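Putative DNA protection protein (Streptomyces coelicolor, PDB 4CYB) probably stores and oxidises iron as a twelve-subunit Dps-type member of the ferritin family, binding ferric iron at sites shared between subunits. Local coordinates at residues 38-50 with 102-116. Sequence-based numbering, arbitrary orientation.
Sequences LHDLYKKYHWLMR and PPDGVEEVPSMLSRL. With FE (Fe (III) ion), chain V.
Tyr45 lies under Met112, whose CB stands 3.5 Å above the centre of the phenol ring in a CH-pi contact, while its SD meets the ring obliquely in a Met-aromatic contact. A long, flexible thioether suits this place, since its methyl runs on to Leu48 CB and its sulfur touches Met49 CE. At the far edge of the ring, Tyr45 OH donates to Glu107 OE1 at 2.6 Å, on the syn side of the carboxylate. Arg115 lies beside this hydroxyl through its CD and also holds Glu107, Arg115 NE meeting Glu107 OE2 in the guanidinium plane in a 3.0 Å salt bridge that helps fix the turn of the carboxylate. Phenylalanine in place of Tyr45 could still pack beneath Met112, but Glu107 OE1 would probably lose its short hydrogen bond within a buried interface.

Further along, Leu116 is a knob in a hole formed by Leu38, Leu41, Tyr42 and Tyr45. Its branched apolar end suits the hole: Leu116 CD2 sits 3.8 Å from the Tyr42 ring centroid, almost exactly on the ring normal; the hydroxyl of Tyr42 turns instead to His64. These residues join helices 18-48 and 109-136 of the ferritin-like four-helix bundle; the axes of 38-48 and 109-116 come within 10.7 Å, nearly antiparallel at 164°.

Toward the C-terminal end of helix 18-48, Lys44 reaches the loop leading into helix 109-136. With CG anti to the backbone N (chi1 178°), its extended chain slides past Pro102 and bends only at the last torsion, so that Lys44 NZ donates to Pro103 O at 3.0 Å and to Gly105 O at 3.2 Å. A long chain ending in several N-H donors can serve both carbonyls and water 1, which donates to Asp104 O.

On another side of helix 38-48, His46 NE2 binds the ferric ion together with Asp73 and Glu77 of a neighbouring subunit.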
loop_
_atom_site.group_PDB
_atom_site.type_symbol
_atom_site.label_atom_id
_atom_site.label_comp_id
_atom_site.label_asym_id
_atom_site.label_seq_id
_atom_site.Cartn_x
_atom_site.Cartn_y
_atom_site.Cartn_z
ATOM N N LEU J 38 10.367 15.582 27.255
ATOM C CA LEU J 38 8.994 15.094 27.192
ATOM C C LEU J 38 8.916 13.831 26.318
ATOM O O LEU J 38 8.267 12.859 26.705
ATOM C CB LEU J 38 8.038 16.184 26.688
ATOM C CG LEU J 38 6.590 15.684 26.592
ATOM C CD1 LEU J 38 6.140 15.041 27.912
ATOM C CD2 LEU J 38 5.692 16.893 26.232
ATOM N N HIS J 39 9.688 13.815 25.232
ATOM C CA HIS J 39 9.737 12.580 24.402
ATOM C C HIS J 39 10.223 11.414 25.272
ATOM O O HIS J 39 9.671 10.313 25.270
ATOM C CB HIS J 39 10.699 12.771 23.207
ATOM C CG HIS J 39 11.020 11.450 22.530
ATOM N ND1 HIS J 39 10.169 10.846 21.644
ATOM C CD2 HIS J 39 12.029 10.570 22.769
ATOM C CE1 HIS J 39 10.696 9.628 21.277
ATOM N NE2 HIS J 39 11.827 9.471 21.950
ATOM N N ASP J 40 11.329 11.639 25.977
ATOM C CA ASP J 40 11.932 10.618 26.797
ATOM C C ASP J 40 11.046 10.246 27.993
ATOM O O ASP J 40 11.044 9.104 28.415
ATOM C CB ASP J 40 13.331 11.065 27.236
ATOM C CG ASP J 40 14.362 10.958 26.064
ATOM O OD1 ASP J 40 14.038 10.386 24.953
ATOM O OD2 ASP J 40 15.512 11.445 26.244
ATOM N N LEU J 41 10.245 11.180 28.527
ATOM C CA LEU J 41 9.259 10.785 29.552
ATOM C C LEU J 41 8.165 9.863 28.961
ATOM O O LEU J 41 7.771 8.883 29.581
ATOM C CB LEU J 41 8.571 12.051 30.147
ATOM C CG LEU J 41 9.298 12.892 31.195
ATOM C CD1 LEU J 41 8.340 14.042 31.481
ATOM C CD2 LEU J 41 9.521 11.996 32.439
ATOM N N TYR J 42 7.706 10.146 27.752
ATOM C CA TYR J 42 6.667 9.326 27.172
ATOM C C TYR J 42 7.252 7.927 26.896
ATOM O O TYR J 42 6.581 6.950 27.170
ATOM C CB TYR J 42 6.172 9.949 25.855
ATOM C CG TYR J 42 4.966 10.769 26.038
ATOM C CD1 TYR J 42 3.762 10.169 26.411
ATOM C CD2 TYR J 42 5.020 12.168 25.842
ATOM C CE1 TYR J 42 2.621 10.916 26.561
ATOM C CE2 TYR J 42 3.874 12.936 26.016
ATOM C CZ TYR J 42 2.706 12.290 26.385
ATOM O OH TYR J 42 1.538 13.007 26.535
ATOM N N LYS J 43 8.490 7.821 26.387
ATOM C CA LYS J 43 9.113 6.482 26.174
ATOM C C LYS J 43 9.381 5.752 27.518
ATOM O O LYS J 43 9.069 4.582 27.685
ATOM C CB LYS J 43 10.454 6.550 25.396
ATOM C CG LYS J 43 10.328 6.945 23.915
ATOM C CD LYS J 43 9.376 6.012 23.103
ATOM C CE LYS J 43 9.900 4.538 23.122
ATOM N NZ LYS J 43 9.111 3.800 22.097
ATOM N N LYS J 44 9.860 6.486 28.515
ATOM C CA LYS J 44 9.988 5.923 29.883
ATOM C C LYS J 44 8.691 5.266 30.363
ATOM O O LYS J 44 8.703 4.115 30.813
ATOM C CB LYS J 44 10.526 6.975 30.882
ATOM C CG LYS J 44 10.655 6.524 32.389
ATOM C CD LYS J 44 10.896 7.759 33.302
ATOM C CE LYS J 44 10.773 7.479 34.820
ATOM N NZ LYS J 44 11.984 6.734 35.287
ATOM N N TYR J 45 7.568 5.964 30.262
ATOM C CA TYR J 45 6.337 5.445 30.795
ATOM C C TYR J 45 5.731 4.374 29.848
ATOM O O TYR J 45 5.070 3.501 30.304
ATOM C CB TYR J 45 5.389 6.624 31.023
ATOM C CG TYR J 45 5.910 7.580 32.101
ATOM C CD1 TYR J 45 6.681 7.087 33.199
ATOM C CD2 TYR J 45 5.617 8.937 32.057
ATOM C CE1 TYR J 45 7.144 7.929 34.212
ATOM C CE2 TYR J 45 6.136 9.808 33.037
ATOM C CZ TYR J 45 6.862 9.309 34.104
ATOM O OH TYR J 45 7.309 10.183 35.063
ATOM N N HIS J 46 5.966 4.472 28.533
ATOM C CA HIS J 46 5.609 3.385 27.570
ATOM C C HIS J 46 6.268 2.108 28.073
ATOM O O HIS J 46 5.606 1.061 28.068
ATOM C CB HIS J 46 6.136 3.789 26.177
ATOM C CG HIS J 46 6.108 2.694 25.100
ATOM N ND1 HIS J 46 4.962 2.287 24.526
ATOM C CD2 HIS J 46 7.143 2.025 24.453
ATOM C CE1 HIS J 46 5.231 1.409 23.500
ATOM N NE2 HIS J 46 6.574 1.223 23.474
ATOM N N TRP J 47 7.534 2.168 28.528
ATOM C CA TRP J 47 8.221 0.924 29.027
ATOM C C TRP J 47 7.819 0.482 30.401
ATOM O O TRP J 47 7.580 -0.698 30.636
ATOM C CB TRP J 47 9.734 1.087 29.027
ATOM C CG TRP J 47 10.255 1.380 27.637
ATOM C CD1 TRP J 47 9.881 0.781 26.445
ATOM C CD2 TRP J 47 11.246 2.384 27.289
ATOM N NE1 TRP J 47 10.541 1.363 25.360
ATOM C CE2 TRP J 47 11.426 2.300 25.813
ATOM C CE3 TRP J 47 12.046 3.282 28.042
ATOM C CZ2 TRP J 47 12.302 3.133 25.130
ATOM C CZ3 TRP J 47 12.952 4.096 27.344
ATOM C CH2 TRP J 47 13.061 4.051 25.932
ATOM N N LEU J 48 7.715 1.461 31.326
ATOM C CA LEU J 48 7.514 1.146 32.740
ATOM C C LEU J 48 6.074 0.927 33.126
ATOM O O LEU J 48 5.798 0.569 34.284
ATOM C CB LEU J 48 8.004 2.285 33.640
ATOM C CG LEU J 48 9.505 2.632 33.645
ATOM C CD1 LEU J 48 9.902 3.538 34.819
ATOM C CD2 LEU J 48 10.466 1.500 33.359
ATOM N N MET J 49 5.156 1.163 32.201
ATOM C CA MET J 49 3.727 1.038 32.487
ATOM C C MET J 49 3.363 -0.342 33.047
ATOM O O MET J 49 4.035 -1.358 32.751
ATOM C CB MET J 49 2.904 1.363 31.212
ATOM C CG MET J 49 1.401 1.324 31.400
ATOM S SD MET J 49 0.814 2.487 32.683
ATOM C CE MET J 49 1.726 3.980 32.232
ATOM N N ARG J 50 2.314 -0.373 33.872
ATOM C CA ARG J 50 1.804 -1.635 34.462
ATOM C C ARG J 50 0.381 -1.405 34.953
ATOM O O ARG J 50 -0.044 -0.268 35.038
ATOM C CB ARG J 50 2.709 -2.109 35.612
ATOM C CG ARG J 50 2.905 -1.066 36.732
ATOM C CD ARG J 50 4.244 -1.294 37.461
ATOM N NE ARG J 50 5.385 -1.305 36.524
ATOM C CZ ARG J 50 6.582 -1.878 36.736
ATOM N NH1 ARG J 50 6.884 -2.517 37.878
ATOM N NH2 ARG J 50 7.516 -1.790 35.797
ATOM N N PRO J 102 12.472 13.119 36.564
ATOM C CA PRO J 102 11.641 12.206 37.385
ATOM C C PRO J 102 12.490 11.293 38.235
ATOM O O PRO J 102 13.696 11.233 38.042
ATOM C CB PRO J 102 10.916 11.344 36.321
ATOM C CG PRO J 102 11.881 11.297 35.174
ATOM C CD PRO J 102 12.652 12.625 35.177
ATOM N N PRO J 103 11.876 10.505 39.159
ATOM C CA PRO J 103 12.607 9.450 39.855
ATOM C C PRO J 103 13.214 8.482 38.834
ATOM O O PRO J 103 12.593 8.267 37.758
ATOM C CB PRO J 103 11.511 8.697 40.631
ATOM C CG PRO J 103 10.421 9.754 40.862
ATOM C CD PRO J 103 10.447 10.544 39.539
ATOM N N ASP J 104 14.362 7.900 39.156
ATOM C CA ASP J 104 14.995 6.877 38.246
ATOM C C ASP J 104 14.138 5.635 38.116
ATOM O O ASP J 104 14.174 4.948 37.071
ATOM C CB ASP J 104 16.320 6.441 38.824
ATOM C CG ASP J 104 17.365 7.539 38.780
ATOM O OD1 ASP J 104 17.149 8.534 38.082
ATOM O OD2 ASP J 104 18.422 7.400 39.440
ATOM N N GLY J 105 13.386 5.341 39.180
ATOM C CA GLY J 105 12.583 4.106 39.235
ATOM C C GLY J 105 11.151 4.276 38.723
ATOM O O GLY J 105 10.846 5.176 37.894
ATOM N N VAL J 106 10.282 3.381 39.174
ATOM C CA VAL J 106 8.887 3.319 38.677
ATOM C C VAL J 106 7.966 4.040 39.643
ATOM O O VAL J 106 7.912 3.673 40.825
ATOM C CB VAL J 106 8.427 1.856 38.541
ATOM C CG1 VAL J 106 7.022 1.757 37.928
ATOM C CG2 VAL J 106 9.416 1.052 37.710
ATOM N N GLU J 107 7.298 5.102 39.169
ATOM C CA GLU J 107 6.272 5.830 39.959
ATOM C C GLU J 107 4.916 5.163 39.876
ATOM O O GLU J 107 4.701 4.276 39.034
ATOM C CB GLU J 107 6.108 7.265 39.391
ATOM C CG GLU J 107 7.339 8.188 39.527
ATOM C CD GLU J 107 7.372 9.246 38.402
ATOM O OE1 GLU J 107 7.860 8.955 37.276
ATOM O OE2 GLU J 107 6.884 10.376 38.611
ATOM N N GLU J 108 3.957 5.585 40.732
ATOM C CA GLU J 108 2.549 5.184 40.525
ATOM C C GLU J 108 2.011 5.681 39.172
ATOM O O GLU J 108 2.423 6.742 38.716
ATOM C CB GLU J 108 1.652 5.790 41.639
ATOM C CG GLU J 108 2.003 5.234 42.997
ATOM C CD GLU J 108 0.938 5.494 44.057
ATOM O OE1 GLU J 108 0.184 6.494 43.949
ATOM O OE2 GLU J 108 0.864 4.673 45.002
ATOM N N VAL J 109 1.121 4.909 38.549
ATOM C CA VAL J 109 0.544 5.295 37.238
ATOM C C VAL J 109 -0.024 6.729 37.187
ATOM O O VAL J 109 0.364 7.499 36.304
ATOM C CB VAL J 109 -0.433 4.217 36.737
ATOM C CG1 VAL J 109 -1.155 4.662 35.484
ATOM C CG2 VAL J 109 0.355 2.937 36.499
ATOM N N PRO J 110 -0.907 7.113 38.145
ATOM C CA PRO J 110 -1.443 8.480 38.105
ATOM C C PRO J 110 -0.360 9.547 38.287
ATOM O O PRO J 110 -0.495 10.627 37.754
ATOM C CB PRO J 110 -2.494 8.523 39.254
ATOM C CG PRO J 110 -2.201 7.329 40.114
ATOM C CD PRO J 110 -1.524 6.302 39.231
ATOM N N SER J 111 0.731 9.239 38.986
ATOM C CA SER J 111 1.839 10.219 39.052
ATOM C C SER J 111 2.591 10.359 37.750
ATOM O O SER J 111 3.059 11.459 37.428
ATOM C CB SER J 111 2.864 9.861 40.128
ATOM O OG SER J 111 2.176 9.884 41.371
ATOM N N MET J 112 2.751 9.248 37.044
ATOM C CA MET J 112 3.396 9.336 35.716
ATOM C C MET J 112 2.534 10.263 34.856
ATOM O O MET J 112 3.067 11.155 34.188
ATOM C CB MET J 112 3.481 7.955 35.042
ATOM C CG MET J 112 4.242 6.872 35.785
ATOM S SD MET J 112 4.100 5.340 34.783
ATOM C CE MET J 112 5.338 4.332 35.642
ATOM N N LEU J 113 1.201 10.044 34.839
ATOM C CA LEU J 113 0.312 10.837 33.969
ATOM C C LEU J 113 0.378 12.319 34.381
ATOM O O LEU J 113 0.431 13.212 33.530
ATOM C CB LEU J 113 -1.145 10.337 34.022
ATOM C CG LEU J 113 -1.313 8.860 33.575
ATOM C CD1 LEU J 113 -2.774 8.465 33.521
ATOM C CD2 LEU J 113 -0.725 8.679 32.174
ATOM N N SER J 114 0.337 12.572 35.685
ATOM C CA SER J 114 0.448 13.978 36.184
ATOM C C SER J 114 1.751 14.672 35.768
ATOM O O SER J 114 1.725 15.874 35.442
ATOM C CB SER J 114 0.349 13.980 37.708
ATOM O OG SER J 114 -0.989 13.672 38.028
ATOM N N ARG J 115 2.875 13.947 35.809
ATOM C CA ARG J 115 4.168 14.497 35.397
ATOM C C ARG J 115 4.149 14.885 33.906
ATOM O O ARG J 115 4.699 15.918 33.533
ATOM C CB ARG J 115 5.306 13.496 35.680
ATOM C CG ARG J 115 6.675 14.092 35.371
ATOM C CD ARG J 115 7.784 13.139 35.873
ATOM N NE ARG J 115 7.763 12.881 37.321
ATOM C CZ ARG J 115 8.204 13.720 38.279
ATOM N NH1 ARG J 115 8.707 14.915 37.989
ATOM N NH2 ARG J 115 8.131 13.351 39.559
ATOM N N LEU J 116 3.566 14.029 33.050
ATOM C CA LEU J 116 3.374 14.351 31.635
ATOM C C LEU J 116 2.559 15.634 31.501
ATOM O O LEU J 116 2.957 16.531 30.756
ATOM C CB LEU J 116 2.677 13.184 30.936
ATOM C CG LEU J 116 3.509 11.878 30.771
ATOM C CD1 LEU J 116 2.550 10.840 30.163
ATOM C CD2 LEU J 116 4.706 12.066 29.855
HETATM FE FE FE V . 7.677 -0.389 21.952
HETATM O O HOH W 1 13.338 4.587 34.367
HETATM O O HOH W 2 7.627 1.439 20.383
HETATM O O HOH W 3 5.467 -1.119 21.688
HETATM O O HOH W 4 7.632 -2.047 20.186
#